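Local atomic coordinates of glycoside hydrolase family 81 (Clostridium thermocellum, PDB entry 6FOP), a protein that probably hydrolyses the beta-1,3-linkages of glucans such as laminarin, as a family 81 glycoside hydrolase of the bacterial cellulosome. Residues V528-L538 / Y587-N598; L656-V666 / V675-T683. All blocks are in the same frame, centred on the assembly; numbering follows the deposited sequence. Where two conformers were deposited one is given.

Interaction 1: V528-L538 / Y587-N598; sequences VEAVCNYWFDL and YLGKDPNYIKQN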
loop_
_atom_site.group_PDB
_atom_site.type_symbol
_atom_site.label_atom_id
_atom_site.label_comp_id
_atom_site.label_asym_id
_atom_site.label_seq_id
_atom_site.Cartn_x
_atom_site.Cartn_y
_atom_site.Cartn_z
ATOM N N VAL A 528 8.187 0.468 0.195
ATOM C CA VAL A 528 9.386 0.365 -0.629
ATOM C C VAL A 528 9.796 -1.118 -0.776
ATOM O O VAL A 528 10.144 -1.574 -1.872
ATOM C CB VAL A 528 10.532 1.203 -0.039
ATOM C CG1 VAL A 528 11.867 0.828 -0.678
ATOM C CG2 VAL A 528 10.251 2.703 -0.263
ATOM N N GLU A 529 9.757 -1.858 0.328
ATOM C CA GLU A 529 10.126 -3.289 0.274
ATOM C C GLU A 529 9.185 -4.064 -0.661
ATOM O O GLU A 529 9.641 -4.892 -1.480
ATOM C CB GLU A 529 10.081 -3.915 1.660
ATOM C CG GLU A 529 11.168 -3.435 2.583
ATOM C CD GLU A 529 12.553 -3.960 2.242
ATOM O OE1 GLU A 529 12.684 -5.071 1.667
ATOM O OE2 GLU A 529 13.525 -3.291 2.608
ATOM N N ALA A 530 7.878 -3.777 -0.587
ATOM C CA ALA A 530 6.922 -4.422 -1.485
ATOM C C ALA A 530 7.163 -4.025 -2.953
ATOM O O ALA A 530 7.125 -4.862 -3.856
ATOM C CB ALA A 530 5.489 -4.108 -1.059
ATOM N N VAL A 531 7.431 -2.748 -3.188
ATOM C CA VAL A 531 7.692 -2.235 -4.522
ATOM C C VAL A 531 8.869 -2.935 -5.174
ATOM O O VAL A 531 8.812 -3.325 -6.350
ATOM C CB VAL A 531 7.865 -0.706 -4.471
ATOM C CG1 VAL A 531 8.460 -0.173 -5.755
ATOM C CG2 VAL A 531 6.526 -0.074 -4.242
ATOM N N CYS A 532 9.930 -3.129 -4.400
ATOM C CA CYS A 532 11.104 -3.795 -4.913
ATOM C C CYS A 532 10.837 -5.236 -5.384
ATOM O O CYS A 532 11.576 -5.765 -6.203
ATOM C CB CYS A 532 12.229 -3.737 -3.903
ATOM S SG CYS A 532 12.890 -2.083 -3.667
ATOM N N ASN A 533 9.790 -5.856 -4.841
ATOM C CA ASN A 533 9.346 -7.163 -5.283
ATOM C C ASN A 533 8.296 -7.149 -6.386
ATOM O O ASN A 533 8.540 -7.717 -7.472
ATOM C CB ASN A 533 8.834 -7.953 -4.068
ATOM C CG ASN A 533 9.968 -8.410 -3.196
ATOM O OD1 ASN A 533 10.655 -9.383 -3.515
ATOM N ND2 ASN A 533 10.176 -7.728 -2.098
ATOM N N TYR A 534 7.142 -6.543 -6.134
ATOM C CA TYR A 534 5.953 -6.776 -6.978
ATOM C C TYR A 534 5.873 -5.832 -8.168
ATOM O O TYR A 534 5.183 -6.118 -9.122
ATOM C CB TYR A 534 4.658 -6.786 -6.134
ATOM C CG TYR A 534 4.836 -7.635 -4.890
ATOM C CD1 TYR A 534 5.204 -8.981 -4.978
ATOM C CD2 TYR A 534 4.721 -7.081 -3.636
ATOM C CE1 TYR A 534 5.459 -9.735 -3.848
ATOM C CE2 TYR A 534 4.970 -7.800 -2.495
ATOM C CZ TYR A 534 5.345 -9.137 -2.592
ATOM O OH TYR A 534 5.614 -9.867 -1.447
ATOM N N TRP A 535 6.556 -4.690 -8.090
ATOM C CA TRP A 535 6.654 -3.767 -9.238
ATOM C C TRP A 535 7.959 -3.902 -10.025
ATOM O O TRP A 535 7.948 -3.957 -11.251
ATOM C CB TRP A 535 6.459 -2.305 -8.765
ATOM C CG TRP A 535 5.020 -1.874 -8.571
ATOM C CD1 TRP A 535 4.274 -1.200 -9.438
ATOM C CD2 TRP A 535 4.153 -2.145 -7.432
ATOM N NE1 TRP A 535 3.020 -0.961 -8.946
ATOM C CE2 TRP A 535 2.915 -1.532 -7.705
ATOM C CE3 TRP A 535 4.317 -2.797 -6.204
ATOM C CZ2 TRP A 535 1.850 -1.551 -6.798
ATOM C CZ3 TRP A 535 3.249 -2.828 -5.311
ATOM C CH2 TRP A 535 2.026 -2.234 -5.630
ATOM N N PHE A 536 9.084 -3.996 -9.318
ATOM C CA PHE A 536 10.387 -4.038 -9.987
ATOM C C PHE A 536 11.069 -5.408 -10.005
ATOM O O PHE A 536 12.033 -5.582 -10.754
ATOM C CB PHE A 536 11.354 -3.037 -9.347
ATOM C CG PHE A 536 10.907 -1.599 -9.410
ATOM C CD1 PHE A 536 10.364 -1.077 -10.568
ATOM C CD2 PHE A 536 11.065 -0.745 -8.314
ATOM C CE1 PHE A 536 9.952 0.248 -10.637
ATOM C CE2 PHE A 536 10.681 0.601 -8.386
ATOM C CZ PHE A 536 10.097 1.083 -9.543
ATOM N N ASP A 537 10.580 -6.351 -9.179
ATOM C CA ASP A 537 11.176 -7.701 -9.054
ATOM C C ASP A 537 12.712 -7.639 -9.108
ATOM O O ASP A 537 13.368 -8.275 -9.943
ATOM C CB ASP A 537 10.622 -8.655 -10.138
ATOM C CG ASP A 537 11.006 -10.105 -9.928
ATOM O OD1 ASP A 537 11.415 -10.477 -8.827
ATOM O OD2 ASP A 537 10.847 -10.892 -10.907
ATOM N N LEU A 538 13.286 -6.887 -8.177
ATOM C CA LEU A 538 14.743 -6.728 -8.138
ATOM C C LEU A 538 15.502 -8.027 -7.951
ATOM O O LEU A 538 16.613 -8.171 -8.443
ATOM C CB LEU A 538 15.160 -5.730 -7.056
ATOM C CG LEU A 538 14.681 -4.293 -7.166
ATOM C CD1 LEU A 538 15.356 -3.477 -6.081
ATOM C CD2 LEU A 538 15.005 -3.713 -8.526
ATOM N N TYR A 587 15.212 5.381 -3.087
ATOM C CA TYR A 587 14.946 3.948 -3.118
ATOM C C TYR A 587 14.863 3.393 -4.512
ATOM O O TYR A 587 15.134 2.214 -4.706
ATOM C CB TYR A 587 13.648 3.590 -2.354
ATOM C CG TYR A 587 12.383 3.989 -3.066
ATOM C CD1 TYR A 587 11.755 3.118 -3.973
ATOM C CD2 TYR A 587 11.852 5.266 -2.927
ATOM C CE1 TYR A 587 10.634 3.512 -4.676
ATOM C CE2 TYR A 587 10.750 5.672 -3.630
ATOM C CZ TYR A 587 10.125 4.792 -4.517
ATOM O OH TYR A 587 9.018 5.195 -5.220
ATOM N N LEU A 588 14.487 4.223 -5.485
ATOM C CA LEU A 588 14.406 3.738 -6.859
ATOM C C LEU A 588 15.730 3.174 -7.359
ATOM O O LEU A 588 15.754 2.316 -8.240
ATOM C CB LEU A 588 13.983 4.883 -7.780
ATOM C CG LEU A 588 12.551 5.387 -7.627
ATOM C CD1 LEU A 588 12.331 6.653 -8.436
ATOM C CD2 LEU A 588 11.560 4.286 -8.046
ATOM N N GLY A 589 16.815 3.697 -6.803
ATOM C CA GLY A 589 18.168 3.332 -7.171
ATOM C C GLY A 589 18.851 2.308 -6.295
ATOM O O GLY A 589 20.069 2.168 -6.355
ATOM N N LYS A 590 18.083 1.536 -5.509
ATOM C CA LYS A 590 18.694 0.451 -4.709
ATOM C C LYS A 590 19.656 -0.413 -5.500
ATOM O O LYS A 590 20.721 -0.788 -5.010
ATOM C CB LYS A 590 17.605 -0.433 -4.104
ATOM C CG LYS A 590 16.990 0.117 -2.847
ATOM C CD LYS A 590 16.150 -1.007 -2.238
ATOM C CE LYS A 590 15.420 -0.581 -0.994
ATOM N NZ LYS A 590 16.292 -0.571 0.214
ATOM N N ASP A 591 19.275 -0.767 -6.718
ATOM C CA ASP A 591 20.163 -1.532 -7.611
ATOM C C ASP A 591 20.389 -0.681 -8.856
ATOM O O ASP A 591 19.511 -0.602 -9.729
ATOM C CB ASP A 591 19.553 -2.878 -7.989
ATOM C CG ASP A 591 20.486 -3.741 -8.814
ATOM O OD1 ASP A 591 21.534 -3.249 -9.284
ATOM O OD2 ASP A 591 20.153 -4.942 -9.004
ATOM N N PRO A 592 21.559 -0.041 -8.960
ATOM C CA PRO A 592 21.821 0.769 -10.176
ATOM C C PRO A 592 21.767 -0.035 -11.477
ATOM O O PRO A 592 21.406 0.529 -12.497
ATOM C CB PRO A 592 23.208 1.333 -9.963
ATOM C CG PRO A 592 23.568 1.065 -8.587
ATOM C CD PRO A 592 22.632 0.092 -7.961
ATOM N N ASN A 593 22.137 -1.326 -11.443
ATOM C CA ASN A 593 22.025 -2.157 -12.636
ATOM C C ASN A 593 20.572 -2.314 -13.067
ATOM O O ASN A 593 20.299 -2.420 -14.254
ATOM C CB ASN A 593 22.703 -3.517 -12.437
ATOM C CG ASN A 593 24.196 -3.385 -12.197
ATOM O OD1 ASN A 593 24.744 -3.943 -11.245
ATOM N ND2 ASN A 593 24.856 -2.632 -13.056
ATOM N N TYR A 594 19.646 -2.359 -12.097
ATOM C CA TYR A 594 18.227 -2.421 -12.438
ATOM C C TYR A 594 17.776 -1.115 -13.097
ATOM O O TYR A 594 16.983 -1.144 -14.039
ATOM C CB TYR A 594 17.322 -2.761 -11.231
ATOM C CG TYR A 594 15.865 -2.833 -11.653
ATOM C CD1 TYR A 594 15.379 -3.935 -12.364
ATOM C CD2 TYR A 594 14.989 -1.770 -11.414
ATOM C CE1 TYR A 594 14.061 -3.969 -12.819
ATOM C CE2 TYR A 594 13.672 -1.795 -11.865
ATOM C CZ TYR A 594 13.206 -2.923 -12.545
ATOM O OH TYR A 594 11.910 -2.949 -12.996
ATOM N N ILE A 595 18.263 0.036 -12.611
ATOM C CA ILE A 595 17.931 1.313 -13.284
ATOM C C ILE A 595 18.270 1.202 -14.796
ATOM O O ILE A 595 17.460 1.513 -15.667
ATOM C CB ILE A 595 18.757 2.507 -12.697
ATOM C CG1 ILE A 595 18.480 2.798 -11.212
ATOM C CG2 ILE A 595 18.580 3.753 -13.551
ATOM C CD1 ILE A 595 17.131 3.373 -10.949
ATOM N N LYS A 596 19.476 0.723 -15.085
ATOM C CA LYS A 596 19.931 0.538 -16.469
ATOM C C LYS A 596 19.029 -0.425 -17.245
ATOM O O LYS A 596 18.569 -0.098 -18.327
ATOM C CB LYS A 596 21.393 0.083 -16.487
ATOM C CG LYS A 596 21.985 -0.061 -17.886
ATOM C CD LYS A 596 21.864 1.229 -18.683
ATOM C CE LYS A 596 22.872 1.370 -19.821
ATOM N NZ LYS A 596 22.468 2.391 -20.839
ATOM N N GLN A 597 18.726 -1.588 -16.656
ATOM C CA GLN A 597 17.868 -2.582 -17.305
ATOM C C GLN A 597 16.461 -2.052 -17.554
ATOM O O GLN A 597 15.845 -2.331 -18.593
ATOM C CB GLN A 597 17.778 -3.848 -16.458
ATOM C CG GLN A 597 19.039 -4.681 -16.366
ATOM C CD GLN A 597 18.886 -5.841 -15.383
ATOM O OE1 GLN A 597 18.293 -5.706 -14.316
ATOM N NE2 GLN A 597 19.410 -6.990 -15.752
ATOM N N ASN A 598 15.904 -1.377 -16.540
ATOM C CA ASN A 598 14.542 -0.836 -16.631
ATOM C C ASN A 598 14.467 0.223 -17.734
ATOM O O ASN A 598 13.577 0.196 -18.603
ATOM C CB ASN A 598 14.103 -0.331 -15.244
ATOM C CG ASN A 598 12.747 0.321 -15.255
ATOM O OD1 ASN A 598 12.530 1.349 -15.904
ATOM N ND2 ASN A 598 11.812 -0.241 -14.475
HETATM O O HOH W 1 15.561 -3.314 0.684
HETATM O O HOH W 2 17.946 -6.230 -9.986
#
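Tyr594 lies between two aliphatic groups, Leu538 over one face of its ring and the CB of Asn598 over the other. Leu538 crosses the tyrosine at about a right angle and lays a methyl on it, with CD2 3.7 Å from the centroid of the Tyr594 ring. The tyrosine reaches that position because its CG stands anti to the backbone N (chi1 -179°), which carries the ring from helix 592-606 to the chain beyond helix 514-534. There it also meets Phe536, obliquely: the planes are turned 50° apart and the centroids lie 5.5 Å from each other. The phenolic end makes the nearest side-chain approach of that pair, Tyr594 OH standing 3.4 Å from Phe536 CD1. This hydroxyl is well fixed, since it accepts a bond of 3.1 Å from Asn598 ND2, in the plane of that amide, and is also bonded to Asn550 O. On the far side of Phe536, Leu588 CD2 touches CE2 at 3.8 Å.

A second tyrosine packs against the helix itself. Val528 sets CG2 over one face of Tyr587, 4.0 Å from the ring centroid, while Leu588 CG covers the opposite face. Lys590 then runs its aliphatic part past Val528 and Cys532, bringing CD within 3.7 Å of Cys532 SG, before bending at its last torsion. Its NZ is joined through one water to Glu529 OE2; another water links Leu538 O to Asp591 OD2. Direct contact between the two segments is thus largely apolar, and water mediates at the polar margin. Such packing of one helix end and the chain after it against a later helix and the turn leading into it is in keeping with the (alpha/alpha)6-barrel of the family 81 C-terminal domain. Beside it, Asn598 OD1 bonds His574, a nickel ligand, and so belongs to that site's second shell.

Interaction 2: L656-V666 / V675-T683; sequences LDSLGLPDFSV and VFNKNNIRT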
loop_
_atom_site.group_PDB
_atom_site.type_symbol
_atom_site.label_atom_id
_atom_site.label_comp_id
_atom_site.label_asym_id
_atom_site.label_seq_id
_atom_site.Cartn_x
_atom_site.Cartn_y
_atom_site.Cartn_z
ATOM N N LEU A 656 23.116 14.629 -8.167
ATOM C CA LEU A 656 23.644 13.261 -8.250
ATOM C C LEU A 656 24.987 13.204 -8.987
ATOM O O LEU A 656 25.873 12.443 -8.636
ATOM C CB LEU A 656 22.625 12.296 -8.867
ATOM C CG LEU A 656 21.361 12.082 -8.022
ATOM C CD1 LEU A 656 20.317 11.322 -8.819
ATOM C CD2 LEU A 656 21.675 11.379 -6.726
ATOM N N ASP A 657 25.137 14.088 -9.977
ATOM C CA ASP A 657 26.395 14.247 -10.713
ATOM C C ASP A 657 27.579 14.586 -9.780
ATOM O O ASP A 657 28.683 14.061 -9.954
ATOM C CB ASP A 657 26.204 15.320 -11.801
ATOM C CG ASP A 657 27.370 15.404 -12.777
ATOM O OD1 ASP A 657 27.987 14.378 -13.161
ATOM O OD2 ASP A 657 27.670 16.529 -13.186
ATOM N N SER A 658 27.308 15.412 -8.759
ATOM C CA SER A 658 28.301 15.825 -7.800
ATOM C C SER A 658 28.474 14.852 -6.626
ATOM O O SER A 658 29.605 14.517 -6.231
ATOM C CB SER A 658 27.871 17.190 -7.258
ATOM O OG SER A 658 28.775 17.620 -6.297
ATOM N N LEU A 659 27.349 14.446 -6.050
ATOM C CA LEU A 659 27.325 13.638 -4.811
ATOM C C LEU A 659 27.625 12.174 -5.042
ATOM O O LEU A 659 28.184 11.500 -4.161
ATOM C CB LEU A 659 25.951 13.741 -4.153
ATOM C CG LEU A 659 25.445 15.123 -3.699
ATOM C CD1 LEU A 659 23.931 15.068 -3.424
ATOM C CD2 LEU A 659 26.128 15.582 -2.441
ATOM N N GLY A 660 27.247 11.662 -6.206
ATOM C CA GLY A 660 27.246 10.224 -6.455
ATOM C C GLY A 660 25.885 9.596 -6.235
ATOM O O GLY A 660 24.890 10.277 -6.041
ATOM N N LEU A 661 25.868 8.277 -6.336
ATOM C CA LEU A 661 24.661 7.499 -6.228
ATOM C C LEU A 661 24.335 7.193 -4.766
ATOM O O LEU A 661 25.238 7.093 -3.922
ATOM C CB LEU A 661 24.836 6.196 -7.010
ATOM C CG LEU A 661 25.231 6.327 -8.494
ATOM C CD1 LEU A 661 25.227 4.964 -9.167
ATOM C CD2 LEU A 661 24.270 7.279 -9.209
ATOM N N PRO A 662 23.059 6.970 -4.458
ATOM C CA PRO A 662 22.734 6.615 -3.074
ATOM C C PRO A 662 23.433 5.318 -2.631
ATOM O O PRO A 662 23.465 4.344 -3.366
ATOM C CB PRO A 662 21.216 6.440 -3.081
ATOM C CG PRO A 662 20.882 6.168 -4.512
ATOM C CD PRO A 662 21.860 7.017 -5.311
ATOM N N ASP A 663 23.911 5.315 -1.409
ATOM C CA ASP A 663 24.659 4.194 -0.849
ATOM C C ASP A 663 23.827 3.606 0.285
ATOM O O ASP A 663 23.698 4.208 1.354
ATOM C CB ASP A 663 26.011 4.676 -0.334
ATOM C CG ASP A 663 26.948 3.539 0.055
ATOM O OD1 ASP A 663 26.448 2.463 0.434
ATOM O OD2 ASP A 663 28.182 3.730 -0.009
ATOM N N PHE A 664 23.269 2.430 0.031
ATOM C CA PHE A 664 22.381 1.754 0.972
ATOM C C PHE A 664 23.105 0.855 1.966
ATOM O O PHE A 664 22.471 0.156 2.738
ATOM C CB PHE A 664 21.352 0.965 0.175
ATOM C CG PHE A 664 20.466 1.846 -0.635
ATOM C CD1 PHE A 664 19.402 2.505 -0.033
ATOM C CD2 PHE A 664 20.773 2.137 -1.958
ATOM C CE1 PHE A 664 18.586 3.355 -0.767
ATOM C CE2 PHE A 664 19.974 2.978 -2.671
ATOM C CZ PHE A 664 18.888 3.584 -2.084
ATOM N N SER A 665 24.436 0.873 1.971
ATOM C CA SER A 665 25.205 0.017 2.864
ATOM C C SER A 665 25.557 0.705 4.193
ATOM O O SER A 665 26.266 0.116 5.017
ATOM C CB SER A 665 26.475 -0.466 2.177
ATOM O OG SER A 665 27.411 0.569 2.044
ATOM N N VAL A 666 25.101 1.938 4.369
ATOM C CA VAL A 666 25.404 2.747 5.555
ATOM C C VAL A 666 24.115 3.321 6.108
ATOM O O VAL A 666 23.346 3.940 5.359
ATOM C CB VAL A 666 26.304 3.951 5.207
ATOM C CG1 VAL A 666 26.698 4.746 6.460
ATOM C CG2 VAL A 666 27.528 3.514 4.478
ATOM N N VAL A 675 23.070 9.033 2.340
ATOM C CA VAL A 675 24.475 8.873 2.015
ATOM C C VAL A 675 24.608 8.608 0.535
ATOM O O VAL A 675 23.833 7.842 -0.050
ATOM C CB VAL A 675 25.133 7.726 2.805
ATOM C CG1 VAL A 675 26.637 7.653 2.539
ATOM C CG2 VAL A 675 24.859 7.904 4.305
ATOM N N PHE A 676 25.584 9.276 -0.069
ATOM C CA PHE A 676 25.874 9.193 -1.495
ATOM C C PHE A 676 27.319 8.733 -1.680
ATOM O O PHE A 676 28.170 8.981 -0.812
ATOM C CB PHE A 676 25.663 10.566 -2.148
ATOM C CG PHE A 676 24.288 11.138 -1.948
ATOM C CD1 PHE A 676 23.952 11.813 -0.782
ATOM C CD2 PHE A 676 23.303 10.954 -2.909
ATOM C CE1 PHE A 676 22.674 12.308 -0.590
ATOM C CE2 PHE A 676 22.020 11.443 -2.716
ATOM C CZ PHE A 676 21.708 12.123 -1.558
ATOM N N ASN A 677 27.599 8.079 -2.812
ATOM C CA ASN A 677 28.909 7.488 -3.066
ATOM C C ASN A 677 29.276 7.751 -4.516
ATOM O O ASN A 677 28.593 7.259 -5.421
ATOM C CB ASN A 677 28.841 5.991 -2.774
ATOM C CG ASN A 677 30.177 5.302 -2.841
ATOM O OD1 ASN A 677 31.045 5.679 -3.613
ATOM N ND2 ASN A 677 30.329 4.244 -2.046
ATOM N N LYS A 678 30.321 8.554 -4.724
ATOM C CA LYS A 678 30.859 8.848 -6.058
ATOM C C LYS A 678 32.249 8.258 -6.117
ATOM O O LYS A 678 33.144 8.726 -5.426
ATOM C CB LYS A 678 30.902 10.363 -6.315
ATOM C CG LYS A 678 31.228 10.712 -7.763
ATOM C CD LYS A 678 31.289 12.207 -7.966
ATOM C CE LYS A 678 31.760 12.558 -9.368
ATOM N NZ LYS A 678 30.785 12.166 -10.428
ATOM N N ASN A 679 32.411 7.187 -6.897
ATOM C CA ASN A 679 33.708 6.546 -7.067
ATOM C C ASN A 679 34.416 6.278 -5.745
ATOM O O ASN A 679 35.603 6.586 -5.575
ATOM C CB ASN A 679 34.587 7.400 -7.990
ATOM C CG ASN A 679 33.953 7.615 -9.350
ATOM O OD1 ASN A 679 33.325 6.706 -9.920
ATOM N ND2 ASN A 679 34.098 8.818 -9.877
ATOM N N ASN A 680 33.641 5.721 -4.817
ATOM C CA ASN A 680 34.113 5.331 -3.483
ATOM C C ASN A 680 34.396 6.465 -2.497
ATOM O O ASN A 680 34.971 6.215 -1.436
ATOM C CB ASN A 680 35.313 4.370 -3.570
ATOM C CG ASN A 680 34.999 3.150 -4.407
ATOM O OD1 ASN A 680 34.024 2.453 -4.146
ATOM N ND2 ASN A 680 35.829 2.869 -5.394
ATOM N N ILE A 681 33.968 7.684 -2.825
ATOM C CA ILE A 681 34.010 8.820 -1.895
ATOM C C ILE A 681 32.581 9.069 -1.412
ATOM O O ILE A 681 31.708 9.370 -2.236
ATOM C CB ILE A 681 34.525 10.107 -2.589
ATOM C CG1 ILE A 681 35.887 9.889 -3.279
ATOM C CG2 ILE A 681 34.557 11.241 -1.578
ATOM C CD1 ILE A 681 36.950 9.358 -2.375
ATOM N N ARG A 682 32.346 8.966 -0.105
ATOM C CA ARG A 682 31.012 9.173 0.452
ATOM C C ARG A 682 30.758 10.619 0.829
ATOM O O ARG A 682 31.640 11.295 1.361
ATOM C CB ARG A 682 30.780 8.280 1.672
ATOM C CG ARG A 682 30.523 6.848 1.289
ATOM C CD ARG A 682 30.308 5.969 2.502
ATOM N NE ARG A 682 29.975 4.633 2.026
ATOM C CZ ARG A 682 30.137 3.506 2.699
ATOM N NH1 ARG A 682 30.642 3.499 3.933
ATOM N NH2 ARG A 682 29.791 2.365 2.102
ATOM N N THR A 683 29.546 11.079 0.539
ATOM C CA THR A 683 29.038 12.347 1.041
ATOM C C THR A 683 27.811 12.046 1.904
ATOM O O THR A 683 26.913 11.270 1.514
ATOM C CB THR A 683 28.707 13.349 -0.084
ATOM O OG1 THR A 683 29.901 13.635 -0.813
ATOM C CG2 THR A 683 28.153 14.630 0.484
HETATM O O HOH W 3 28.058 10.968 -9.813
HETATM O O HOH W 4 30.393 11.780 -2.659
#
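Asp663 and Arg682 form a salt bridge in which two nitrogens of the guanidinium, side-on, share one carboxylate oxygen. Arg682 NE lies 2.9 Å from Asp663 OD2. NH2 of Arg682 reaches the same OD2 atom at 3.0 Å, on its syn side. The two flat groups are far from coplanar, their planes 68° apart, and NE comes in from above the carboxylate plane. A third donor, Asn677 ND2, meets Asp663 OD2 at 3.0 Å in a nearly straight bond (170°).

The other oxygen is used locally. Asp663 OD1 accepts from the backbone N of Ser665, closing an Asx turn, and from Ser665 OG at 2.7 Å. With CG anti to its own backbone N (chi1 -170°), Asp663 directs its acid group at the neighbouring strands while keeping this turn. Beyond the bridge, Arg682 NH1 pairs with Asp700.

Backbone pairing sets the register: Leu661 and Asn677 are an antiparallel hydrogen-bonded pair, followed by Asp663 N to Val675 O at 2.9 Å. Just before Leu661, Gly660 leaves helix 646-659 with positive phi, and its bare CA lets the strand pass close by. Hydrophobic contact backs the pairing: Leu659 CD1 sits almost exactly above the middle of the Phe676 ring, 3.9 Å from its centroid, and Leu656, crossing the phenylalanine at about a right angle, brings CD2 to its CE2. In the conformer given, one of two, Lys678 NZ donates to Asp657 O at 2.9 Å, nearly in line with the carbonyl. One water joins Leu659 O and Ile681 O.

With five donor bonds on one carboxylate, Asp663 is probably held ionised and rigid; secondarily, in that lysine conformer the ammonium could help offset the negative end of the helix dipole.

In the fold
Interactions 1 and 2 follow each other along the chain, their centres 18 Å apart, and meet through Phe664. Its ring edge carbon CE2 packs 3.5 Å from Lys590 CA, and its CZ lies 4.1 Å from Tyr587 CA; the same ring makes an edge-to-face contact with His303. A further touch joins Pro592 CB to Leu661 CD1 at 4.2 Å. The packing of 528-538 with 587-598 is thereby joined to the strand edge of 656-666. Interaction 1 lies nearer the nickel ion, the side chain of Asn598 being about 6 Å from it, against about 14 Å for the side chain of Asp657 in interaction 2.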